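Local coordinates for uncharacterized protein (Bacteroides ovatus CL02T12C04, PDB 6PTM), which probably acts as an exo-carrageenase of glycoside hydrolase family 42, cleaving carrageenan chains from one end, at residues E293-C298 with P397-D402; F363-M368 with S572-A577. All blocks are in the same frame, centred on the assembly; numbering follows the deposited sequence.

Both contacts are buried, yet they belong to different levels of the fold. Contact 1 joins a loop and a short helix that follow neighbouring strands of the (beta/alpha)8 barrel, whereas contact 2 joins the barrel helix 358-385 to the short helix 570-575 of the next domain. Both are apolar where their segments meet, with no hydrogen bond crossing either one. Contact 1 is the slighter, with one leucine methyl against backbone and a histidine CB; contact 2 buries more surface through one isoleucine packed against two methionines and an alanine. Their centres lie about 12 Å apart, and 293-298 and 363-368 touch directly: W296 O probably accepts a hydrogen bond from N367 ND2 at 2.9 Å.

Contact 1. Residues E293-C298 with P397-D402; sequences EPHWNC and PNLWSD. With EDO (1,2-ethanediol), chain D.
H295 and L399 face each other with their CA atoms 8.6 Å apart, one in an extended loop and the other in the short helix 398-401. The arrangement belongs to a (beta/alpha)8 barrel: strands 288-292 and 391-394 are parallel neighbours, and the two segments follow them at the carboxyl ends, the side on which barrel enzymes carry their active sites. L399 suits this buried place because its branched end is apolar and long enough to reach the backbone of 293-298. Its CD1 lies anti to CA (chi2 -179°), which extends the branch to 3.8 Å from the backbone O of P294. The same methyl sits 4.0 Å from CB of H295, approaching the imidazole ring obliquely. The H295 ring also meets the indole of W303, with the planes inclined at about 45°.

The turn that presents L399 is held by P397 O, which accepts hydrogen bonds from both W400 N and S401 N. P397 suits the beginning of this turn, since its ring fixes phi near -60°. At the far end, where D402 is exposed, a 1,2-ethanediol, probably from the crystallisation liquor, donates from O1 to S401 O at 2.8 Å and from O2 to D402 OD1 at 2.7 Å.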
# COMPACT_ATOMS: atom_id res chain seq x y z
N GLU A 293 -6.99 -6.99 -7.21
CA GLU A 293 -7.38 -5.68 -7.83
C GLU A 293 -8.85 -5.72 -8.20
O GLU A 293 -9.22 -5.53 -9.37
CB GLU A 293 -6.54 -5.35 -9.06
CG GLU A 293 -5.06 -5.13 -8.73
CD GLU A 293 -4.30 -4.37 -9.80
OE1 GLU A 293 -4.75 -4.41 -10.97
OE2 GLU A 293 -3.27 -3.77 -9.47
N PRO A 294 -9.74 -6.04 -7.24
CA PRO A 294 -11.18 -5.98 -7.51
C PRO A 294 -11.65 -4.55 -7.83
O PRO A 294 -11.08 -3.56 -7.31
CB PRO A 294 -11.78 -6.47 -6.18
CG PRO A 294 -10.78 -5.98 -5.18
CD PRO A 294 -9.45 -6.35 -5.83
N HIS A 295 -12.64 -4.48 -8.72
CA HIS A 295 -13.40 -3.25 -9.03
C HIS A 295 -14.57 -3.63 -9.93
O HIS A 295 -14.44 -4.63 -10.72
CB HIS A 295 -12.51 -2.12 -9.58
CG HIS A 295 -11.41 -2.55 -10.52
ND1 HIS A 295 -11.61 -2.69 -11.86
CD2 HIS A 295 -10.09 -2.80 -10.30
CE1 HIS A 295 -10.48 -3.06 -12.44
NE2 HIS A 295 -9.52 -3.11 -11.52
N TRP A 296 -15.66 -2.91 -9.73
CA TRP A 296 -16.96 -3.07 -10.42
C TRP A 296 -17.36 -1.73 -11.02
O TRP A 296 -18.47 -1.23 -10.71
CB TRP A 296 -18.00 -3.62 -9.44
CG TRP A 296 -17.79 -5.07 -9.11
CD1 TRP A 296 -18.41 -6.13 -9.70
CD2 TRP A 296 -16.86 -5.63 -8.16
NE1 TRP A 296 -17.98 -7.30 -9.17
CE2 TRP A 296 -17.05 -7.04 -8.20
CE3 TRP A 296 -15.97 -5.10 -7.24
CZ2 TRP A 296 -16.33 -7.91 -7.40
CZ3 TRP A 296 -15.26 -5.96 -6.43
CH2 TRP A 296 -15.43 -7.35 -6.52
N ASN A 297 -16.43 -1.14 -11.78
CA ASN A 297 -16.65 0.19 -12.40
C ASN A 297 -17.92 0.11 -13.25
O ASN A 297 -18.14 -0.91 -13.92
CB ASN A 297 -15.49 0.64 -13.28
CG ASN A 297 -14.18 0.80 -12.53
OD1 ASN A 297 -14.19 1.01 -11.31
ND2 ASN A 297 -13.06 0.80 -13.25
N CYS A 298 -18.72 1.17 -13.20
CA CYS A 298 -20.11 1.16 -13.69
C CYS A 298 -20.45 2.52 -14.32
O CYS A 298 -21.62 2.89 -14.31
CB CYS A 298 -21.03 0.79 -12.52
SG CYS A 298 -21.03 1.99 -11.17
N PRO A 397 -4.86 1.21 -4.02
CA PRO A 397 -5.15 2.37 -3.18
C PRO A 397 -5.67 3.60 -3.93
O PRO A 397 -6.32 4.39 -3.30
CB PRO A 397 -3.80 2.69 -2.56
CG PRO A 397 -3.11 1.36 -2.53
CD PRO A 397 -3.50 0.70 -3.83
N ASN A 398 -5.36 3.75 -5.21
CA ASN A 398 -5.79 4.92 -6.03
C ASN A 398 -7.33 4.88 -6.21
O ASN A 398 -7.89 5.94 -6.51
CB ASN A 398 -4.98 5.11 -7.34
CG ASN A 398 -5.14 4.06 -8.42
OD1 ASN A 398 -5.86 3.09 -8.28
ND2 ASN A 398 -4.53 4.31 -9.56
N LEU A 399 -8.02 3.77 -5.93
CA LEU A 399 -9.50 3.76 -5.94
C LEU A 399 -10.05 4.57 -4.75
O LEU A 399 -11.21 4.91 -4.78
CB LEU A 399 -10.04 2.33 -5.97
CG LEU A 399 -9.73 1.53 -7.23
CD1 LEU A 399 -10.33 0.14 -7.14
CD2 LEU A 399 -10.27 2.25 -8.46
N TRP A 400 -9.21 4.92 -3.77
CA TRP A 400 -9.50 5.94 -2.74
C TRP A 400 -8.68 7.22 -2.95
O TRP A 400 -9.27 8.30 -2.77
CB TRP A 400 -9.25 5.39 -1.34
CG TRP A 400 -9.51 6.40 -0.28
CD1 TRP A 400 -10.69 6.64 0.36
CD2 TRP A 400 -8.55 7.27 0.33
NE1 TRP A 400 -10.53 7.63 1.30
CE2 TRP A 400 -9.22 8.03 1.30
CE3 TRP A 400 -7.19 7.50 0.13
CZ2 TRP A 400 -8.59 9.02 2.05
CZ3 TRP A 400 -6.54 8.44 0.91
CH2 TRP A 400 -7.25 9.20 1.84
N SER A 401 -7.37 7.13 -3.26
CA SER A 401 -6.51 8.34 -3.28
C SER A 401 -6.80 9.19 -4.54
O SER A 401 -6.54 10.39 -4.48
CB SER A 401 -5.03 8.01 -3.14
OG SER A 401 -4.59 7.10 -4.14
N ASP A 402 -7.31 8.60 -5.62
CA ASP A 402 -7.79 9.35 -6.82
C ASP A 402 -9.30 9.62 -6.67
O ASP A 402 -9.88 9.25 -5.63
CB ASP A 402 -7.40 8.67 -8.13
CG ASP A 402 -5.92 8.80 -8.51
OD1 ASP A 402 -5.22 9.63 -7.92
OD2 ASP A 402 -5.48 8.02 -9.37
C1 EDO D . -5.36 13.64 -6.08
O1 EDO D . -4.88 12.49 -5.40
C2 EDO D . -6.29 13.31 -7.16
O2 EDO D . -5.82 12.23 -7.94

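Contact 2. Residues F363-M368 with S572-A577; sequences FMAFNM and SSINKA
I574 meets M364, A365 and M368, using both arms of its branched side chain against one face of helix 358-385. The shorter arm, CG2, is anti to the backbone N and comes to 3.7 Å from M364 CB and 4.1 Å from M364 CG, so it rests on the root of the methionine. The longer arm runs out straight (chi2 173°), and its CD1 meets M368 CE tip to tip at 4.2 Å. CD1 also lies 4.4 Å from A365 CB. A small residue suits that position, because the isoleucine methyl comes close to the helix backbone there, at 4.2 Å from A365 N.

The two methionines play unlike parts. M368 is extended beyond CG and offers its terminal methyl, whereas M364 bends at chi2 (-39°) and turns its thioether away from I574 toward C298. An alanine in place of I574 would remove both arms, and would probably open a gap between the two helices, leaving M368 CE without this apolar partner and freer to turn.

The facing side chains are spaced by helical geometry: M364 and M368 lie one turn apart, joined by the backbone bond from M368 N to M364 O. Beyond them, Q355 NE2 hydrogen-bonds the carbonyl of I574, and S573 OG pairs with Y568 OH.

Helix 358-385 precedes barrel strand 391-394, and near A365 it is covered by W319 of helix 310-324. Helix 570-575 follows strand 564-567 of the five-stranded parallel sheet, so the contact ties the barrel's helical wall to the adjoining alpha/beta domain.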
# COMPACT_ATOMS: atom_id res chain seq x y z
N PHE A 363 -26.64 4.69 -6.60
CA PHE A 363 -26.04 3.59 -7.39
C PHE A 363 -24.61 3.32 -6.87
O PHE A 363 -24.24 2.15 -6.64
CB PHE A 363 -26.07 3.94 -8.88
CG PHE A 363 -25.93 2.73 -9.76
CD1 PHE A 363 -27.06 2.14 -10.31
CD2 PHE A 363 -24.68 2.21 -10.06
CE1 PHE A 363 -26.94 0.99 -11.08
CE2 PHE A 363 -24.56 1.08 -10.86
CZ PHE A 363 -25.70 0.47 -11.36
N MET A 364 -23.82 4.38 -6.66
CA MET A 364 -22.40 4.25 -6.29
C MET A 364 -22.31 3.75 -4.83
O MET A 364 -21.43 2.90 -4.56
CB MET A 364 -21.63 5.56 -6.45
CG MET A 364 -21.57 6.09 -7.86
SD MET A 364 -21.33 4.82 -9.10
CE MET A 364 -21.42 5.83 -10.58
N ALA A 365 -23.20 4.22 -3.96
CA ALA A 365 -23.25 3.85 -2.53
C ALA A 365 -23.63 2.37 -2.42
O ALA A 365 -22.95 1.63 -1.69
CB ALA A 365 -24.22 4.76 -1.81
N PHE A 366 -24.65 1.96 -3.19
CA PHE A 366 -25.09 0.56 -3.27
C PHE A 366 -23.92 -0.28 -3.79
O PHE A 366 -23.66 -1.36 -3.23
CB PHE A 366 -26.34 0.39 -4.14
CG PHE A 366 -26.50 -1.03 -4.63
CD1 PHE A 366 -26.82 -2.04 -3.75
CD2 PHE A 366 -26.24 -1.38 -5.94
CE1 PHE A 366 -26.91 -3.36 -4.17
CE2 PHE A 366 -26.34 -2.69 -6.38
CZ PHE A 366 -26.68 -3.68 -5.49
N ASN A 367 -23.23 0.17 -4.85
CA ASN A 367 -22.18 -0.65 -5.47
C ASN A 367 -21.10 -0.94 -4.40
O ASN A 367 -20.62 -2.09 -4.29
CB ASN A 367 -21.61 0.03 -6.73
CG ASN A 367 -20.82 -0.91 -7.63
OD1 ASN A 367 -21.15 -2.08 -7.73
ND2 ASN A 367 -19.79 -0.39 -8.29
N MET A 368 -20.72 0.07 -3.61
CA MET A 368 -19.77 -0.12 -2.50
C MET A 368 -20.29 -1.14 -1.49
O MET A 368 -19.54 -2.09 -1.17
CB MET A 368 -19.50 1.19 -1.80
CG MET A 368 -18.50 2.08 -2.53
SD MET A 368 -18.34 3.56 -1.51
CE MET A 368 -17.30 4.57 -2.57
N SER A 572 -19.17 13.43 0.14
CA SER A 572 -18.45 14.38 -0.76
C SER A 572 -17.71 13.65 -1.87
O SER A 572 -17.72 14.19 -2.98
CB SER A 572 -17.53 15.31 -0.01
OG SER A 572 -18.25 16.31 0.70
N SER A 573 -17.06 12.49 -1.64
CA SER A 573 -16.23 11.83 -2.69
C SER A 573 -17.11 11.31 -3.81
O SER A 573 -16.69 11.36 -4.98
CB SER A 573 -15.32 10.76 -2.13
OG SER A 573 -16.05 9.79 -1.41
N ILE A 574 -18.30 10.77 -3.49
CA ILE A 574 -19.20 10.22 -4.53
C ILE A 574 -19.79 11.37 -5.36
O ILE A 574 -19.86 11.21 -6.58
CB ILE A 574 -20.26 9.29 -3.91
CG1 ILE A 574 -19.62 8.03 -3.31
CG2 ILE A 574 -21.32 8.96 -4.96
CD1 ILE A 574 -20.61 7.14 -2.52
N ASN A 575 -20.20 12.49 -4.75
CA ASN A 575 -20.94 13.58 -5.44
C ASN A 575 -19.98 14.52 -6.18
O ASN A 575 -20.39 15.11 -7.17
CB ASN A 575 -21.80 14.41 -4.47
CG ASN A 575 -23.09 13.72 -4.09
OD1 ASN A 575 -23.92 13.50 -4.96
ND2 ASN A 575 -23.26 13.39 -2.80
N LYS A 576 -18.72 14.64 -5.77
CA LYS A 576 -17.78 15.62 -6.39
C LYS A 576 -16.86 14.94 -7.40
O LYS A 576 -16.49 13.78 -7.22
CB LYS A 576 -16.97 16.37 -5.34
CG LYS A 576 -17.70 17.36 -4.46
CD LYS A 576 -16.85 17.88 -3.34
CE LYS A 576 -15.50 18.42 -3.81
NZ LYS A 576 -14.68 18.95 -2.70
N ALA A 577 -16.54 15.65 -8.47
CA ALA A 577 -15.66 15.17 -9.55
C ALA A 577 -14.25 15.03 -8.98
O ALA A 577 -13.56 14.11 -9.38
CB ALA A 577 -15.69 16.14 -10.72